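Local coordinates for uncharacterized conserved protein YjbQ/UPF0047 family, ortholog yugU B.subtilis (Clostridium acetobutylicum, PDB 1VMH) that is of unknown function but belongs to the YjbQ/UPF0047 family, assembles as a trimer and is seen here with a bound sodium ion, at residues Y19-S24 against I126-F131; K81-V86 against A98-S103. All coordinates share one frame; numbering follows the deposited sequence.

Interaction 1. Residues Y19-S24 against I126-F131; sequences YSLKTS and IYFTEF
Thr23 OG1 donates to Glu130 OE2 at 2.7 Å and takes the anti lone pair of that oxygen, the one facing away from OE1. The two side chains cross at about a right angle, and the glutamate reaches the hydroxyl because its chain, leaving with CG anti to the backbone N (chi1 172°), bends at chi2 (68°). The methyl CG2 of Thr23 lies 3.4 Å from the same OE2 and 4.2 Å from CE1 of Phe128, whose ring it meets obliquely. Two residues earlier on each segment, Leu21 sets CD1 over a face of the Phe128 ring, 4.0 Å from the centroid and 26° off the normal, a CH-pi contact displaced toward CG and CD2; the methyl is 3.7 Å from CG. The side chains of Leu21 and Phe128 run past each other in opposite senses.

In the second shell Thr23 OG1 is also hydrogen-bonded with the backbone N of Arg135, while Glu130 OE1 accepts from Asp132 N and forms a salt bridge with Arg137, so both carboxylate oxygens of this buried acid are engaged. Strand 18-22 is the outermost strand, within this chain, of the five-stranded sheet, paired with 136-143; strand 124-130 is the middle of the three-stranded sheet, between 28-31 and 59-65. The contact joins the two sheets through side chains, with Leu21 also reaching Leu35 of helix 33-43 and Phe128 resting on Ala59.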
loop_
_atom_site.group_PDB
_atom_site.type_symbol
_atom_site.label_atom_id
_atom_site.label_comp_id
_atom_site.label_asym_id
_atom_site.label_seq_id
_atom_site.Cartn_x
_atom_site.Cartn_y
_atom_site.Cartn_z
ATOM N N TYR A 19 -5.267 19.705 -4.897
ATOM C CA TYR A 19 -4.102 20.463 -5.295
ATOM C C TYR A 19 -3.703 20.093 -6.702
ATOM O O TYR A 19 -3.729 18.936 -7.084
ATOM C CB TYR A 19 -2.922 20.214 -4.364
ATOM C CG TYR A 19 -3.070 20.724 -2.960
ATOM C CD1 TYR A 19 -2.889 22.068 -2.671
ATOM C CD2 TYR A 19 -3.371 19.858 -1.929
ATOM C CE1 TYR A 19 -2.968 22.525 -1.379
ATOM C CE2 TYR A 19 -3.461 20.302 -0.634
ATOM C CZ TYR A 19 -3.251 21.639 -0.361
ATOM O OH TYR A 19 -3.318 22.101 0.945
ATOM N N SER A 20 -3.353 21.102 -7.485
ATOM C CA SER A 20 -2.830 20.884 -8.832
ATOM C C SER A 20 -1.314 20.792 -8.777
ATOM O O SER A 20 -0.675 21.583 -8.081
ATOM C CB SER A 20 -3.273 22.044 -9.734
ATOM O OG SER A 20 -4.667 21.929 -9.960
ATOM N N LEU A 21 -0.741 19.850 -9.510
ATOM C CA LEU A 21 0.710 19.680 -9.617
ATOM C C LEU A 21 1.064 19.550 -11.064
ATOM O O LEU A 21 0.395 18.808 -11.778
ATOM C CB LEU A 21 1.146 18.374 -8.941
ATOM C CG LEU A 21 0.689 18.111 -7.518
ATOM C CD1 LEU A 21 1.209 16.764 -7.028
ATOM C CD2 LEU A 21 1.169 19.253 -6.598
ATOM N N LYS A 22 2.121 20.241 -11.497
ATOM C CA LYS A 22 2.673 20.084 -12.821
ATOM C C LYS A 22 3.946 19.271 -12.668
ATOM O O LYS A 22 4.869 19.690 -11.968
ATOM C CB LYS A 22 3.002 21.463 -13.420
ATOM N N THR A 23 3.965 18.063 -13.227
ATOM C CA THR A 23 5.150 17.216 -13.176
ATOM C C THR A 23 6.011 17.527 -14.395
ATOM O O THR A 23 5.497 17.957 -15.433
ATOM C CB THR A 23 4.784 15.709 -13.073
ATOM O OG1 THR A 23 4.126 15.257 -14.260
ATOM C CG2 THR A 23 3.860 15.510 -11.853
ATOM N N SER A 24 7.311 17.292 -14.267
ATOM C CA SER A 24 8.269 17.773 -15.270
ATOM C C SER A 24 9.201 16.719 -15.909
ATOM O O SER A 24 9.894 17.016 -16.875
ATOM C CB SER A 24 9.082 18.947 -14.696
ATOM O OG SER A 24 9.746 18.577 -13.515
ATOM N N ILE A 126 5.946 12.897 2.520
ATOM C CA ILE A 126 4.853 12.363 1.709
ATOM C C ILE A 126 5.105 12.785 0.283
ATOM O O ILE A 126 5.335 13.983 0.024
ATOM C CB ILE A 126 3.508 12.902 2.149
ATOM C CG1 ILE A 126 3.231 12.643 3.635
ATOM C CG2 ILE A 126 2.420 12.267 1.279
ATOM C CD1 ILE A 126 2.223 13.616 4.240
ATOM N N TYR A 127 5.131 11.824 -0.651
ATOM C CA TYR A 127 5.451 12.048 -2.042
ATOM C C TYR A 127 4.370 11.635 -2.999
ATOM O O TYR A 127 3.780 10.572 -2.872
ATOM C CB TYR A 127 6.669 11.231 -2.407
ATOM C CG TYR A 127 7.968 11.764 -1.928
ATOM C CD1 TYR A 127 8.574 12.808 -2.599
ATOM C CD2 TYR A 127 8.618 11.209 -0.855
ATOM C CE1 TYR A 127 9.794 13.300 -2.200
ATOM C CE2 TYR A 127 9.852 11.674 -0.471
ATOM C CZ TYR A 127 10.422 12.724 -1.147
ATOM O OH TYR A 127 11.681 13.207 -0.780
ATOM N N PHE A 128 4.086 12.503 -3.959
ATOM C CA PHE A 128 3.421 12.112 -5.200
ATOM C C PHE A 128 4.477 11.474 -6.117
ATOM O O PHE A 128 5.523 12.091 -6.368
ATOM C CB PHE A 128 2.874 13.364 -5.870
ATOM C CG PHE A 128 2.052 13.117 -7.086
ATOM C CD1 PHE A 128 2.628 12.953 -8.302
ATOM C CD2 PHE A 128 0.666 13.060 -7.013
ATOM C CE1 PHE A 128 1.852 12.722 -9.446
ATOM C CE2 PHE A 128 -0.088 12.864 -8.147
ATOM C CZ PHE A 128 0.495 12.677 -9.340
ATOM N N THR A 129 4.244 10.232 -6.579
ATOM C CA THR A 129 5.189 9.493 -7.398
ATOM C C THR A 129 4.661 9.461 -8.848
ATOM O O THR A 129 3.758 8.678 -9.194
ATOM C CB THR A 129 5.463 8.048 -6.874
ATOM O OG1 THR A 129 4.251 7.283 -6.900
ATOM C CG2 THR A 129 5.852 8.117 -5.384
ATOM N N GLU A 130 5.231 10.315 -9.698
ATOM C CA GLU A 130 4.872 10.368 -11.096
ATOM C C GLU A 130 5.620 9.294 -11.835
ATOM O O GLU A 130 6.849 9.255 -11.755
ATOM C CB GLU A 130 5.227 11.747 -11.658
ATOM C CG GLU A 130 5.073 11.877 -13.182
ATOM C CD GLU A 130 3.624 11.797 -13.580
ATOM O OE1 GLU A 130 3.091 10.680 -13.678
ATOM O OE2 GLU A 130 3.003 12.856 -13.818
ATOM N N PHE A 131 4.903 8.490 -12.629
ATOM C CA PHE A 131 5.536 7.543 -13.542
ATOM C C PHE A 131 5.275 7.738 -15.053
ATOM O O PHE A 131 5.824 6.978 -15.870
ATOM C CB PHE A 131 5.215 6.117 -13.124
ATOM C CG PHE A 131 5.692 5.799 -11.724
ATOM C CD1 PHE A 131 7.052 5.787 -11.427
ATOM C CD2 PHE A 131 4.779 5.540 -10.711
ATOM C CE1 PHE A 131 7.502 5.485 -10.143
ATOM C CE2 PHE A 131 5.218 5.245 -9.416
ATOM C CZ PHE A 131 6.554 5.233 -9.137
#

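Interaction 2. Residues K81-V86 against A98-S103; sequences KVFPKV and AHIKAS
A water molecule bridges the main chain of Phe83 and the amino group of Lys101: it donates to Phe83 O at 2.7 Å and accepts from Lys101 NZ at 2.7 Å. The direct gap between Phe83 O and Lys101 NZ is 4.5 Å, so the water supplies the link between the carbonyl and the ammonium. The positive end of the lysine would be expected to polarise this water and strengthen its bond to the carbonyl.

Beside this polar bridge lies an apolar one. Ile100 places its branch methyl CG2 squarely over the Phe83 ring, 3.8 Å from the centroid and only 9° off the normal, a CH-pi contact in which the methyl is almost equally far from all the ring atoms. With CG1 beside the backbone N (chi1 -69°), CG2 is the group turned onto the ring. On the ring's opposite face Val82 CG1 lies 3.5 Å above the plane but toward the rim, so the aromatic is held between two aliphatic groups. Leu104 of helix 96-105 also touches the Phe83 side chain.

Val82 and Ile75 of the second subunit pack on Phe83 and Ile100, while Val82 of this chain meets Phe83 of the third subunit. Phe83 is the first residue to leave helical geometry after helix 69-82; its ring lodges against helix 96-105, an apolar helix-terminus contact buried where the subunits of the YjbQ-like trimer meet.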
loop_
_atom_site.group_PDB
_atom_site.type_symbol
_atom_site.label_atom_id
_atom_site.label_comp_id
_atom_site.label_asym_id
_atom_site.label_seq_id
_atom_site.Cartn_x
_atom_site.Cartn_y
_atom_site.Cartn_z
ATOM N N LYS A 81 14.495 -0.305 -13.471
ATOM C CA LYS A 81 15.321 -1.432 -13.853
ATOM C C LYS A 81 14.499 -2.721 -13.846
ATOM O O LYS A 81 14.624 -3.559 -14.725
ATOM C CB LYS A 81 16.509 -1.523 -12.895
ATOM C CG LYS A 81 17.604 -2.472 -13.328
ATOM C CD LYS A 81 18.765 -2.492 -12.322
ATOM C CE LYS A 81 19.370 -1.103 -12.028
ATOM N NZ LYS A 81 20.122 -0.524 -13.196
ATOM N N VAL A 82 13.623 -2.860 -12.856
ATOM C CA VAL A 82 12.839 -4.069 -12.676
ATOM C C VAL A 82 11.611 -4.125 -13.600
ATOM O O VAL A 82 11.260 -5.204 -14.115
ATOM C CB VAL A 82 12.418 -4.202 -11.202
ATOM C CG1 VAL A 82 11.478 -5.428 -10.998
ATOM C CG2 VAL A 82 13.642 -4.314 -10.357
ATOM N N PHE A 83 11.000 -2.969 -13.841
ATOM C CA PHE A 83 9.846 -2.834 -14.716
ATOM C C PHE A 83 10.129 -1.758 -15.749
ATOM O O PHE A 83 9.668 -0.624 -15.619
ATOM C CB PHE A 83 8.606 -2.459 -13.893
ATOM C CG PHE A 83 8.261 -3.471 -12.867
ATOM C CD1 PHE A 83 7.712 -4.688 -13.234
ATOM C CD2 PHE A 83 8.505 -3.232 -11.520
ATOM C CE1 PHE A 83 7.420 -5.633 -12.276
ATOM C CE2 PHE A 83 8.194 -4.204 -10.550
ATOM C CZ PHE A 83 7.657 -5.386 -10.939
ATOM N N PRO A 84 10.914 -2.101 -16.778
ATOM C CA PRO A 84 11.348 -1.115 -17.765
ATOM C C PRO A 84 10.234 -0.615 -18.686
ATOM O O PRO A 84 9.173 -1.225 -18.781
ATOM C CB PRO A 84 12.443 -1.848 -18.544
ATOM C CG PRO A 84 12.240 -3.264 -18.271
ATOM C CD PRO A 84 11.477 -3.438 -17.022
ATOM N N LYS A 85 10.470 0.515 -19.335
ATOM C CA LYS A 85 9.484 1.080 -20.256
ATOM C C LYS A 85 9.197 0.138 -21.427
ATOM O O LYS A 85 8.067 0.047 -21.891
ATOM C CB LYS A 85 9.988 2.430 -20.808
ATOM C CG LYS A 85 10.084 3.563 -19.798
ATOM C CD LYS A 85 10.154 4.933 -20.467
ATOM N N VAL A 86 10.240 -0.533 -21.924
ATOM C CA VAL A 86 10.108 -1.501 -23.024
ATOM C C VAL A 86 10.122 -2.914 -22.473
ATOM O O VAL A 86 10.968 -3.271 -21.629
ATOM C CB VAL A 86 11.222 -1.329 -24.106
ATOM C CG1 VAL A 86 10.965 -2.250 -25.276
ATOM C CG2 VAL A 86 11.290 0.116 -24.579
ATOM N N ALA A 98 4.325 2.272 -15.995
ATOM C CA ALA A 98 3.821 3.288 -15.059
ATOM C C ALA A 98 2.629 2.753 -14.272
ATOM O O ALA A 98 2.512 3.011 -13.070
ATOM C CB ALA A 98 3.445 4.537 -15.779
ATOM N N HIS A 99 1.723 2.047 -14.947
ATOM C CA HIS A 99 0.585 1.443 -14.261
ATOM C C HIS A 99 1.058 0.462 -13.160
ATOM O O HIS A 99 0.478 0.411 -12.052
ATOM C CB HIS A 99 -0.335 0.708 -15.239
ATOM C CG HIS A 99 -1.147 1.607 -16.111
ATOM N ND1 HIS A 99 -2.234 2.311 -15.631
ATOM C CD2 HIS A 99 -1.048 1.921 -17.423
ATOM C CE1 HIS A 99 -2.760 3.017 -16.620
ATOM N NE2 HIS A 99 -2.068 2.798 -17.719
ATOM N N ILE A 100 2.122 -0.302 -13.468
ATOM C CA ILE A 100 2.639 -1.283 -12.516
ATOM C C ILE A 100 3.230 -0.564 -11.317
ATOM O O ILE A 100 2.939 -0.888 -10.170
ATOM C CB ILE A 100 3.704 -2.173 -13.154
ATOM C CG1 ILE A 100 3.072 -3.089 -14.207
ATOM C CG2 ILE A 100 4.423 -2.997 -12.113
ATOM C CD1 ILE A 100 4.071 -3.626 -15.173
ATOM N N LYS A 101 4.089 0.398 -11.587
ATOM C CA LYS A 101 4.741 1.094 -10.503
ATOM C C LYS A 101 3.756 1.866 -9.629
ATOM O O LYS A 101 3.923 1.954 -8.413
ATOM C CB LYS A 101 5.855 1.994 -11.033
ATOM C CG LYS A 101 6.972 1.177 -11.658
ATOM C CD LYS A 101 8.163 1.984 -12.182
ATOM C CE LYS A 101 7.848 2.826 -13.351
ATOM N NZ LYS A 101 9.115 3.496 -13.961
ATOM N N ALA A 102 2.741 2.438 -10.257
ATOM C CA ALA A 102 1.685 3.100 -9.520
ATOM C C ALA A 102 1.030 2.145 -8.507
ATOM O O ALA A 102 0.811 2.521 -7.322
ATOM C CB ALA A 102 0.644 3.662 -10.503
ATOM N N SER A 103 0.708 0.926 -8.917
ATOM C CA SER A 103 0.058 -0.040 -8.004
ATOM C C SER A 103 1.018 -0.438 -6.906
ATOM O O SER A 103 0.609 -0.683 -5.752
ATOM C CB SER A 103 -0.446 -1.286 -8.737
ATOM O OG SER A 103 -1.786 -1.116 -9.178
HETATM O O HOH W 1 10.138 1.973 -15.944
#

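Overall arrangement
From the N terminus, strand 18-22 and the residues just after it, in segment 19-24, form the first half of interaction 1, whose second half, 126-131, comes about 100 residues later. Within that long loop, interaction 2 closes a much shorter one, joining the end of helix 69-82 to helix 96-105; it is nested, and the two do not cross. Interaction 1 ties the two beta sheets together close to the centre of the folded subunit, and interaction 2 brings the two helices together where other subunits pack. Their centres are about 17 Å apart, yet they touch where Phe131 packs against Ala98, Lys101 and Ala102, with Phe131 O 3.4 Å from Ala98 CB.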